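Side-chain contact in hypothetical protein AF1531 (Archaeoglobus fulgidus, PDB 2I5H), which is of unknown function, an archaeal member of the DUF655 family, which is grouped with helix-hairpin-helix proteins and so may bind nucleic acid: residues Pro103-Ile106 and Glu107-Lys111. Numbering follows the deposited sequence.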
ATOM      1  N   PRO A 103       0.836   7.025  -1.439  1.00 18.46           N
ATOM      2  CA  PRO A 103       0.660   6.491  -2.795  1.00 19.77           C
ATOM      3  C   PRO A 103       1.957   6.083  -3.498  1.00 20.35           C
ATOM      4  O   PRO A 103       1.979   5.093  -4.231  1.00 19.72           O
ATOM      5  CB  PRO A 103      -0.091   7.616  -3.521  1.00 18.76           C
ATOM      6  CG  PRO A 103       0.366   8.850  -2.800  1.00 22.52           C
ATOM      7  CD  PRO A 103       0.354   8.413  -1.350  1.00 17.99           C
ATOM      8  N   TYR A 104       3.030   6.839  -3.275  1.00 18.17           N
ATOM      9  CA  TYR A 104       4.320   6.538  -3.893  1.00 20.11           C
ATOM     10  C   TYR A 104       4.936   5.272  -3.323  1.00 19.47           C
ATOM     11  O   TYR A 104       5.539   4.484  -4.052  1.00 21.00           O
ATOM     12  CB  TYR A 104       5.289   7.706  -3.697  1.00 20.16           C
ATOM     13  CG  TYR A 104       4.849   8.962  -4.404  1.00 22.15           C
ATOM     14  CD1 TYR A 104       4.899   9.054  -5.793  1.00 24.03           C
ATOM     15  CD2 TYR A 104       4.340  10.043  -3.689  1.00 22.26           C
ATOM     16  CE1 TYR A 104       4.446  10.197  -6.454  1.00 24.87           C
ATOM     17  CE2 TYR A 104       3.887  11.186  -4.334  1.00 24.16           C
ATOM     18  CZ  TYR A 104       3.943  11.254  -5.721  1.00 25.82           C
ATOM     19  OH  TYR A 104       3.490  12.384  -6.361  1.00 29.13           O
ATOM     20  N   VAL A 105       4.792   5.081  -2.016  1.00 17.97           N
ATOM     21  CA  VAL A 105       5.337   3.904  -1.355  1.00 19.05           C
ATOM     22  C   VAL A 105       4.546   2.649  -1.744  1.00 20.09           C
ATOM     23  O   VAL A 105       5.130   1.599  -2.008  1.00 20.99           O
ATOM     24  CB  VAL A 105       5.349   4.102   0.180  1.00 17.75           C
ATOM     25  CG1 VAL A 105       5.831   2.846   0.880  1.00 17.62           C
ATOM     26  CG2 VAL A 105       6.266   5.271   0.535  1.00 19.44           C
ATOM     27  N   ILE A 106       3.222   2.757  -1.794  1.00 19.75           N
ATOM     28  CA  ILE A 106       2.401   1.613  -2.186  1.00 20.08           C
ATOM     29  C   ILE A 106       2.769   1.196  -3.612  1.00 20.83           C
ATOM     30  O   ILE A 106       2.879   0.007  -3.915  1.00 21.67           O
ATOM     31  CB  ILE A 106       0.894   1.948  -2.125  1.00 19.90           C
ATOM     32  CG1 ILE A 106       0.458   2.096  -0.663  1.00 19.07           C
ATOM     33  CG2 ILE A 106       0.083   0.848  -2.807  1.00 21.37           C
ATOM     34  CD1 ILE A 106      -0.995   2.494  -0.489  1.00 20.11           C
ATOM     35  N   GLU A 107       2.967   2.179  -4.483  1.00 22.13           N
ATOM     36  CA  GLU A 107       3.332   1.905  -5.870  1.00 24.52           C
ATOM     37  C   GLU A 107       4.653   1.145  -5.910  1.00 24.53           C
ATOM     38  O   GLU A 107       4.820   0.210  -6.688  1.00 25.23           O
ATOM     39  CB  GLU A 107       3.454   3.215  -6.644  1.00 26.75           C
ATOM     40  CG  GLU A 107       3.711   3.047  -8.131  1.00 31.74           C
ATOM     41  CD  GLU A 107       3.824   4.378  -8.844  1.00 34.05           C
ATOM     42  OE1 GLU A 107       4.749   5.148  -8.512  1.00 36.66           O
ATOM     43  OE2 GLU A 107       2.986   4.661  -9.726  1.00 37.23           O
ATOM     44  N   HIS A 108       5.587   1.553  -5.056  1.00 24.87           N
ATOM     45  CA  HIS A 108       6.894   0.916  -4.969  1.00 26.14           C
ATOM     46  C   HIS A 108       6.719  -0.546  -4.574  1.00 26.97           C
ATOM     47  O   HIS A 108       7.320  -1.441  -5.168  1.00 26.50           O
ATOM     48  CB  HIS A 108       7.749   1.631  -3.918  1.00 27.99           C
ATOM     49  CG  HIS A 108       9.131   1.072  -3.775  1.00 30.61           C
ATOM     50  ND1 HIS A 108      10.116   1.270  -4.719  1.00 31.04           N
ATOM     51  CD2 HIS A 108       9.693   0.326  -2.796  1.00 32.08           C
ATOM     52  CE1 HIS A 108      11.226   0.671  -4.327  1.00 32.54           C
ATOM     53  NE2 HIS A 108      10.996   0.091  -3.162  1.00 32.64           N
ATOM     54  N   ILE A 109       5.890  -0.775  -3.561  1.00 24.78           N
ATOM     55  CA  ILE A 109       5.624  -2.118  -3.065  1.00 24.86           C
ATOM     56  C   ILE A 109       5.046  -3.052  -4.130  1.00 25.80           C
ATOM     57  O   ILE A 109       5.530  -4.167  -4.312  1.00 27.14           O
ATOM     58  CB  ILE A 109       4.655  -2.071  -1.862  1.00 23.46           C
ATOM     59  CG1 ILE A 109       5.322  -1.335  -0.694  1.00 23.86           C
ATOM     60  CG2 ILE A 109       4.261  -3.481  -1.441  1.00 22.17           C
ATOM     61  CD1 ILE A 109       4.396  -1.078   0.478  1.00 23.09           C
ATOM     62  N   ILE A 110       4.018  -2.605  -4.840  1.00 27.10           N
ATOM     63  CA  ILE A 110       3.414  -3.462  -5.854  1.00 30.15           C
ATOM     64  C   ILE A 110       4.370  -3.761  -7.007  1.00 31.43           C
ATOM     65  O   ILE A 110       4.301  -4.831  -7.610  1.00 31.78           O
ATOM     66  CB  ILE A 110       2.108  -2.856  -6.406  1.00 30.94           C
ATOM     67  CG1 ILE A 110       2.385  -1.502  -7.056  1.00 32.18           C
ATOM     68  CG2 ILE A 110       1.093  -2.717  -5.276  1.00 30.08           C
ATOM     69  CD1 ILE A 110       1.165  -0.883  -7.709  1.00 35.20           C
ATOM     70  N   LYS A 111       5.265  -2.824  -7.304  1.00 32.02           N
ATOM     71  CA  LYS A 111       6.237  -3.019  -8.378  1.00 35.54           C
ATOM     72  C   LYS A 111       7.289  -4.062  -8.002  1.00 37.31           C
ATOM     73  O   LYS A 111       7.951  -4.628  -8.874  1.00 39.03           O
ATOM     74  CB  LYS A 111       6.933  -1.700  -8.722  1.00 35.43           C
ATOM     75  CG  LYS A 111       6.056  -0.695  -9.454  1.00 37.30           C
ATOM     76  CD  LYS A 111       6.842   0.558  -9.811  1.00 38.32           C
ATOM     77  CE  LYS A 111       6.016   1.525 -10.640  1.00 41.04           C
ATOM     78  NZ  LYS A 111       6.800   2.738 -11.009  1.00 43.34           N
TER
HETATM   79  O   HOH W   1       6.581   4.962  -6.295  1.00 34.24           O
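Val105 and Ile109 meet one helical turn apart, CG1 of Val105 lying 4.2 Å from CD1 of Ile109 where the two branched chains pass at a slant. Ile109 reaches back because its CG1 stands anti to the carbonyl carbon (chi1 -65°), which lays this branch over the preceding turn, CG1 being 3.2 Å from Val105 O. Val105 O also accepts the backbone N-H of Ile109, N to O 2.9 Å. One residue further on, Ile110 N bonds to Ile106 O at 3.0 Å, and the CG2 methyls of these two isoleucines are a looser 4.5 Å apart. Branched aliphatic residues suit these buried faces because they pack against the sheet and helix 173-186 without bringing in side-chain polar atoms to satisfy, whereas the outward side is polar: the extended Glu107 chain, with CG anti to the backbone N (chi1 -175°), carries OE1 to a water that donates to it at 2.9 Å. That water also lies by Tyr104 O, already bonded to His108 N, but so close that the detail there is doubtful. Cut back to an alanine, Ile109 would probably lose the methyl that meets Val105 CG1 and open a gap toward Val48 and Phe53. Helix 96-111 thus lies between two parts of the fold: Val105 and Ile109 face Tyr22 and Val48 of the antiparallel sheet, His108 sets its ring steeply against that of Tyr22, and Ile106 packs on Ile181 and Ile182 of helix 173-186.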